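Local coordinates for GphF (Cystobacter violaceus, PDB 6MFC), which is a GNAT-like decarboxylase that probably acts in the initiation of polyketide biosynthesis, at residues L51-R55 with A56-R60; V71-E75 with G76-G80; Q85-G89 with P90-A94. All blocks are in the same frame, centred on the assembly; numbering follows the deposited sequence.

Contact 1. Residues L51-R55 with A56-R60; sequences LRASR and AELLR
Ser54 and Glu57 meet at the start of helix 55-64, where polar capping is the first kind of interaction. The amide N of Glu57 donates to Ser54 OG over 3.1 Å at an N-H...O angle of 159°, which identifies Ser54 as the N-cap. Its hydroxyl can turn back over the first turn because chi1 is 65°, placing OG between the backbone N and the carbonyl carbon. The main chain follows with the first i-to-i+4 bonds: Leu58 N reaches Ser54 O at 3.0 Å, and Leu59 N reaches Arg55 O at the same length of 3.0 Å.

The apolar component joins the residue before the cap to the fourth residue of the helix. Ala53 CB rests against one branch of Leu58, 3.8 Å from CD2, and this N'-to-N4 pairing fits a hydrophobic staple. Leu58 also packs on Leu36 and Cys40 of helix 36-46.

The ionic component lies within the helix, one turn along. Arg60 NE donates almost straight (176°) to Glu57 OE2 at 3.2 Å. OE2 lies in the plane of the guanidinium, at its edge, while NE meets it on the syn side but tilted well out of the carboxylate plane. The Glu57 chain leads away from the cap, bending at chi2, and OE2 is shared with Arg61 NE, so one carboxylate oxygen serves two arginines.

Chemically, Ser54 OG thus satisfies the amide of Glu57 in the first turn, where no helical carbonyl four residues back is available. A negative charge this close to the N-terminus would interact favourably with the helix dipole, and Glu57 probably stays ionised beside its arginine partners.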
loop_
_atom_site.group_PDB
_atom_site.type_symbol
_atom_site.label_atom_id
_atom_site.label_comp_id
_atom_site.label_asym_id
_atom_site.label_seq_id
_atom_site.Cartn_x
_atom_site.Cartn_y
_atom_site.Cartn_z
ATOM N N LEU A 51 -1.018 6.630 12.405
ATOM C CA LEU A 51 -0.866 5.761 11.244
ATOM C C LEU A 51 0.485 5.916 10.556
ATOM O O LEU A 51 0.651 5.438 9.429
ATOM C CB LEU A 51 -1.994 6.011 10.237
ATOM C CG LEU A 51 -3.393 5.482 10.569
ATOM C CD1 LEU A 51 -4.130 6.411 11.526
ATOM C CD2 LEU A 51 -4.200 5.268 9.297
ATOM N N ARG A 52 1.453 6.561 11.201
ATOM C CA ARG A 52 2.765 6.769 10.603
ATOM C C ARG A 52 3.703 5.622 10.946
ATOM O O ARG A 52 3.742 5.152 12.087
ATOM C CB ARG A 52 3.383 8.084 11.080
ATOM C CG ARG A 52 2.561 9.315 10.781
ATOM C CD ARG A 52 3.384 10.570 10.982
ATOM N NE ARG A 52 2.584 11.781 10.831
ATOM C CZ ARG A 52 2.454 12.710 11.771
ATOM N NH1 ARG A 52 3.083 12.577 12.931
ATOM N NH2 ARG A 52 1.703 13.779 11.547
ATOM N N ALA A 53 4.465 5.177 9.952
ATOM C CA ALA A 53 5.539 4.237 10.218
ATOM C C ALA A 53 6.666 4.937 10.967
ATOM O O ALA A 53 6.922 6.129 10.780
ATOM C CB ALA A 53 6.069 3.636 8.916
ATOM N N SER A 54 7.335 4.186 11.834
ATOM C CA SER A 54 8.469 4.739 12.551
ATOM C C SER A 54 9.677 4.842 11.625
ATOM O O SER A 54 9.716 4.257 10.537
ATOM C CB SER A 54 8.804 3.879 13.767
ATOM O OG SER A 54 9.245 2.594 13.365
ATOM N N ARG A 55 10.674 5.610 12.067
ATOM C CA ARG A 55 11.934 5.662 11.335
ATOM C C ARG A 55 12.576 4.284 11.250
ATOM O O ARG A 55 13.217 3.957 10.245
ATOM C CB ARG A 55 12.889 6.656 11.996
ATOM C CG ARG A 55 14.148 6.938 11.194
ATOM C CD ARG A 55 15.136 7.782 11.989
ATOM N NE ARG A 55 16.148 8.394 11.132
ATOM C CZ ARG A 55 17.123 9.184 11.575
ATOM N NH1 ARG A 55 17.999 9.700 10.723
ATOM N NH2 ARG A 55 17.222 9.457 12.869
ATOM N N ALA A 56 12.402 3.463 12.289
ATOM C CA ALA A 56 12.962 2.116 12.274
ATOM C C ALA A 56 12.279 1.244 11.227
ATOM O O ALA A 56 12.949 0.491 10.509
ATOM C CB ALA A 56 12.848 1.486 13.660
ATOM N N GLU A 57 10.950 1.330 11.124
ATOM C CA GLU A 57 10.236 0.518 10.143
ATOM C C GLU A 57 10.553 0.961 8.721
ATOM O O GLU A 57 10.742 0.123 7.832
ATOM C CB GLU A 57 8.730 0.576 10.395
ATOM C CG GLU A 57 7.900 -0.103 9.309
ATOM C CD GLU A 57 8.208 -1.588 9.172
ATOM O OE1 GLU A 57 8.581 -2.218 10.184
ATOM O OE2 GLU A 57 8.078 -2.126 8.052
ATOM N N LEU A 58 10.609 2.275 8.484
ATOM C CA LEU A 58 10.955 2.767 7.155
ATOM C C LEU A 58 12.354 2.321 6.754
ATOM O O LEU A 58 12.597 1.988 5.589
ATOM C CB LEU A 58 10.836 4.289 7.106
ATOM C CG LEU A 58 9.404 4.828 7.110
ATOM C CD1 LEU A 58 9.389 6.332 6.876
ATOM C CD2 LEU A 58 8.562 4.106 6.067
ATOM N N LEU A 59 13.287 2.300 7.709
ATOM C CA LEU A 59 14.614 1.769 7.418
ATOM C C LEU A 59 14.567 0.261 7.215
ATOM O O LEU A 59 15.289 -0.280 6.368
ATOM C CB LEU A 59 15.584 2.127 8.540
ATOM C CG LEU A 59 17.026 1.655 8.357
ATOM C CD1 LEU A 59 17.705 2.426 7.235
ATOM C CD2 LEU A 59 17.804 1.783 9.652
ATOM N N ARG A 60 13.717 -0.434 7.978
ATOM C CA ARG A 60 13.604 -1.883 7.850
ATOM C C ARG A 60 13.173 -2.282 6.444
ATOM O O ARG A 60 13.647 -3.288 5.906
ATOM C CB ARG A 60 12.614 -2.423 8.881
ATOM C CG ARG A 60 12.631 -3.937 9.011
ATOM C CD ARG A 60 11.237 -4.505 9.236
ATOM N NE ARG A 60 10.395 -4.395 8.048
ATOM C CZ ARG A 60 10.483 -5.204 6.994
ATOM N NH1 ARG A 60 11.383 -6.178 6.976
ATOM N NH2 ARG A 60 9.676 -5.036 5.954
#

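Contact 2. Residues V71-E75 with G76-G80; sequences VLLHE and GAIVG
Leu73 and Ile78 face each other as a non-hydrogen-bonded antiparallel pair, and their side chains touch at Leu73 CD2 and Ile78 CG1, 3.5 Å apart. Ile78 CG2 reaches the other way, to Val71 CB at 3.8 Å; with CG1 beside the backbone N and CG2 anti to it, the two branches of Ile78 serve different neighbours. On the face that carries Leu72 and His74, His74 CB lies 3.7 Å from Val79 CG2.

The backbone sets these meetings. Around the turn, His74 N donates to Ala77 O at 2.9 Å, and Ala77 N returns a bond to His74 O at 3.1 Å. These reciprocal bonds enclose a two-residue type I' turn, with Glu75 and Gly76 both at positive phi. Further along, Leu72 N binds Gly80 O at 2.7 Å, whereas Leu72 O receives two weak bonds, from Val79 N at 3.0 Å and from Gly80 N at 3.4 Å. Two residues opposite one make a classic beta bulge.

Farther out, strand 27-30 pairs with strand 70-74, Val71 and Ile78 pack on Leu39 of helix 36-46, and Phe128 meets the His74 ring edge-to-face.

What follows is a carbonyl divided between two amides at the bulge, with the register shifted by one residue; backbone bonds pair the strands, and apolar side chains pack on both faces of the hairpin.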
loop_
_atom_site.group_PDB
_atom_site.type_symbol
_atom_site.label_atom_id
_atom_site.label_comp_id
_atom_site.label_asym_id
_atom_site.label_seq_id
_atom_site.Cartn_x
_atom_site.Cartn_y
_atom_site.Cartn_z
ATOM N N VAL A 71 11.534 5.793 -4.986
ATOM C CA VAL A 71 11.135 7.151 -4.649
ATOM C C VAL A 71 10.871 7.906 -5.942
ATOM O O VAL A 71 11.477 7.630 -6.983
ATOM C CB VAL A 71 12.196 7.881 -3.797
ATOM C CG1 VAL A 71 12.340 7.213 -2.439
ATOM C CG2 VAL A 71 13.532 7.911 -4.524
ATOM N N LEU A 72 9.945 8.857 -5.875
ATOM C CA LEU A 72 9.634 9.735 -6.994
ATOM C C LEU A 72 10.092 11.146 -6.654
ATOM O O LEU A 72 9.734 11.683 -5.600
ATOM C CB LEU A 72 8.138 9.716 -7.315
ATOM C CG LEU A 72 7.642 10.709 -8.370
ATOM C CD1 LEU A 72 8.476 10.634 -9.639
ATOM C CD2 LEU A 72 6.183 10.449 -8.684
ATOM N N LEU A 73 10.882 11.738 -7.544
ATOM C CA LEU A 73 11.469 13.051 -7.320
ATOM C C LEU A 73 10.746 14.099 -8.154
ATOM O O LEU A 73 10.586 13.934 -9.367
ATOM C CB LEU A 73 12.959 13.046 -7.666
ATOM C CG LEU A 73 13.840 12.082 -6.872
ATOM C CD1 LEU A 73 15.293 12.265 -7.257
ATOM C CD2 LEU A 73 13.647 12.297 -5.386
ATOM N N HIS A 74 10.318 15.174 -7.498
ATOM C CA HIS A 74 9.728 16.323 -8.175
ATOM C C HIS A 74 10.318 17.582 -7.562
ATOM O O HIS A 74 10.220 17.783 -6.347
ATOM C CB HIS A 74 8.202 16.323 -8.055
ATOM C CG HIS A 74 7.538 17.438 -8.802
ATOM N ND1 HIS A 74 7.492 17.487 -10.179
ATOM C CD2 HIS A 74 6.897 18.546 -8.364
ATOM C CE1 HIS A 74 6.851 18.579 -10.557
ATOM N NE2 HIS A 74 6.479 19.238 -9.475
ATOM N N GLU A 75 10.935 18.417 -8.400
ATOM C CA GLU A 75 11.628 19.622 -7.946
ATOM C C GLU A 75 12.735 19.274 -6.952
ATOM O O GLU A 75 12.982 19.998 -5.985
ATOM C CB GLU A 75 10.648 20.635 -7.347
ATOM C CG GLU A 75 9.488 21.006 -8.263
ATOM C CD GLU A 75 9.901 21.935 -9.388
ATOM O OE1 GLU A 75 10.964 22.579 -9.271
ATOM O OE2 GLU A 75 9.159 22.022 -10.391
ATOM N N GLY A 76 13.401 18.144 -7.188
ATOM C CA GLY A 76 14.482 17.702 -6.330
ATOM C C GLY A 76 14.066 17.168 -4.979
ATOM O O GLY A 76 14.930 16.958 -4.123
ATOM N N ALA A 77 12.775 16.936 -4.757
ATOM C CA ALA A 77 12.272 16.456 -3.480
ATOM C C ALA A 77 11.541 15.135 -3.662
ATOM O O ALA A 77 10.932 14.879 -4.706
ATOM C CB ALA A 77 11.328 17.473 -2.829
ATOM N N ILE A 78 11.599 14.300 -2.627
ATOM C CA ILE A 78 10.912 13.011 -2.621
ATOM C C ILE A 78 9.442 13.282 -2.308
ATOM O O ILE A 78 9.055 13.410 -1.147
ATOM C CB ILE A 78 11.532 12.035 -1.619
ATOM C CG1 ILE A 78 13.013 11.819 -1.932
ATOM C CG2 ILE A 78 10.781 10.710 -1.630
ATOM C CD1 ILE A 78 13.677 10.787 -1.055
ATOM N N VAL A 79 8.618 13.380 -3.353
ATOM C CA VAL A 79 7.178 13.546 -3.176
ATOM C C VAL A 79 6.426 12.223 -3.233
ATOM O O VAL A 79 5.221 12.200 -2.941
ATOM C CB VAL A 79 6.591 14.522 -4.219
ATOM C CG1 VAL A 79 7.222 15.894 -4.071
ATOM C CG2 VAL A 79 6.791 13.982 -5.629
ATOM N N GLY A 80 7.092 11.130 -3.596
ATOM C CA GLY A 80 6.452 9.830 -3.660
ATOM C C GLY A 80 7.372 8.697 -3.256
ATOM O O GLY A 80 8.561 8.711 -3.583
#

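Contact 3. Residues Q85-G89 with P90-A94; sequences QRIAG and PAALA
A short 3-10 segment, 90-93, follows the end of strand 77-87, and its first bond joins Gly89 to Ala92. The amide N of Ala92 donates to Gly89 O at 3.1 Å with an N-H...O angle of 153°, the i-to-i+3 spacing that defines this kind of turn. The donor does not come in along a lone pair: it stands above the carbonyl plane, 60° out of it, consistent with the tight curl of the chain. Ala92 CB comes to 3.4 Å from Gly89 O, out beyond the oxygen. Pro90, which has no amide hydrogen to give, is the first residue of the 3-10 segment.

Within the GNAT fold this segment follows the long strand of the central sheet. Strand 77-87 pairs with strand 111-119, Ile87 and Ala88 bonding through their backbones to Ala111 and Ala110, and beyond Gly89 the chain leaves the sheet. The turn then comes back against its face: Leu93 touches Gln113, Val150, Val152 and Ile214, while Pro90 touches Ala111, Val150 and Ile216.

Ile87 supplies the side-chain link between strand and turn. With chi1 at 68° its CG1 sits between the backbone N and the carbonyl carbon, and an extended chi2 carries CD1 outward to the turn. There CD1 approaches Ala92 CB at 4.3 Å and Leu93 CD2 at 4.3 Å, a light apolar contact made by one methyl with two residues. Ala88 CB adds a looser touch on Ala92 CB at 4.4 Å, from the next residue along the chain.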
loop_
_atom_site.group_PDB
_atom_site.type_symbol
_atom_site.label_atom_id
_atom_site.label_comp_id
_atom_site.label_asym_id
_atom_site.label_seq_id
_atom_site.Cartn_x
_atom_site.Cartn_y
_atom_site.Cartn_z
ATOM N N GLN A 85 7.953 -5.913 -0.426
ATOM C CA GLN A 85 8.777 -7.068 -0.106
ATOM C C GLN A 85 8.169 -8.294 -0.769
ATOM O O GLN A 85 6.972 -8.339 -1.059
ATOM C CB GLN A 85 8.910 -7.290 1.407
ATOM C CG GLN A 85 7.646 -7.771 2.098
ATOM C CD GLN A 85 7.827 -7.925 3.597
ATOM O OE1 GLN A 85 8.864 -7.558 4.149
ATOM N NE2 GLN A 85 6.815 -8.470 4.264
ATOM N N ARG A 86 9.016 -9.287 -1.013
ATOM C CA ARG A 86 8.609 -10.503 -1.705
ATOM C C ARG A 86 8.178 -11.542 -0.676
ATOM O O ARG A 86 8.958 -11.901 0.213
ATOM C CB ARG A 86 9.753 -11.029 -2.570
ATOM C CG ARG A 86 9.351 -12.085 -3.581
ATOM C CD ARG A 86 10.431 -12.249 -4.636
ATOM N NE ARG A 86 10.030 -13.162 -5.701
ATOM C CZ ARG A 86 10.681 -13.295 -6.851
ATOM N NH1 ARG A 86 11.765 -12.570 -7.090
ATOM N NH2 ARG A 86 10.246 -14.150 -7.766
ATOM N N ILE A 87 6.936 -12.011 -0.788
ATOM C CA ILE A 87 6.414 -13.017 0.132
ATOM C C ILE A 87 6.010 -14.256 -0.654
ATOM O O ILE A 87 6.144 -14.297 -1.883
ATOM C CB ILE A 87 5.232 -12.469 0.952
ATOM C CG1 ILE A 87 4.019 -12.230 0.055
ATOM C CG2 ILE A 87 5.624 -11.184 1.663
ATOM C CD1 ILE A 87 2.823 -11.653 0.784
ATOM N N ALA A 88 5.509 -15.274 0.050
ATOM C CA ALA A 88 5.189 -16.547 -0.589
ATOM C C ALA A 88 4.098 -16.380 -1.642
ATOM O O ALA A 88 4.288 -16.725 -2.814
ATOM C CB ALA A 88 4.770 -17.570 0.470
ATOM N N GLY A 89 2.945 -15.854 -1.239
ATOM C CA GLY A 89 1.847 -15.649 -2.151
ATOM C C GLY A 89 0.727 -14.842 -1.529
ATOM O O GLY A 89 0.833 -14.358 -0.398
ATOM N N PRO A 90 -0.373 -14.674 -2.269
ATOM C CA PRO A 90 -1.518 -13.932 -1.713
ATOM C C PRO A 90 -2.118 -14.581 -0.479
ATOM O O PRO A 90 -2.689 -13.877 0.365
ATOM C CB PRO A 90 -2.517 -13.908 -2.879
ATOM C CG PRO A 90 -1.685 -14.130 -4.104
ATOM C CD PRO A 90 -0.582 -15.048 -3.676
ATOM N N ALA A 91 -2.009 -15.904 -0.344
ATOM C CA ALA A 91 -2.570 -16.584 0.816
ATOM C C ALA A 91 -1.781 -16.311 2.090
ATOM O O ALA A 91 -2.302 -16.536 3.187
ATOM C CB ALA A 91 -2.637 -18.090 0.560
ATOM N N ALA A 92 -0.545 -15.823 1.972
ATOM C CA ALA A 92 0.284 -15.577 3.145
ATOM C C ALA A 92 -0.221 -14.421 4.001
ATOM O O ALA A 92 0.250 -14.262 5.132
ATOM C CB ALA A 92 1.727 -15.308 2.719
ATOM N N LEU A 93 -1.159 -13.623 3.498
ATOM C CA LEU A 93 -1.680 -12.472 4.221
ATOM C C LEU A 93 -2.833 -12.820 5.152
ATOM O O LEU A 93 -3.363 -11.923 5.815
ATOM C CB LEU A 93 -2.140 -11.397 3.234
ATOM C CG LEU A 93 -1.104 -10.866 2.245
ATOM C CD1 LEU A 93 -1.800 -10.458 0.963
ATOM C CD2 LEU A 93 -0.350 -9.690 2.841
ATOM N N ALA A 94 -3.237 -14.085 5.215
ATOM C CA ALA A 94 -4.372 -14.470 6.045
ATOM C C ALA A 94 -4.035 -14.273 7.519
ATOM O O ALA A 94 -3.054 -14.832 8.019
ATOM C CB ALA A 94 -4.758 -15.921 5.774
#

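The three contacts come in series along the chain, all within its GNAT-like part. Contacts 1 and 3 have centres about 20 Å apart yet are joined by side chains: Arg60 NH2 lies 3.2 Å from Gln85 OE1, a probable hydrogen bond linking helix 55-64 to strand 77-87. That strand is also used by contact 2, at its opposite end; the centres of contacts 2 and 3 are about 29 Å apart, on opposite sides of the chain's centre. Contacts 1 and 2 do not touch, their nearest atoms being about 10 Å apart. A glycerol, probably from crystallisation, lies about 4 Å from the side chain of Ala53 in contact 1.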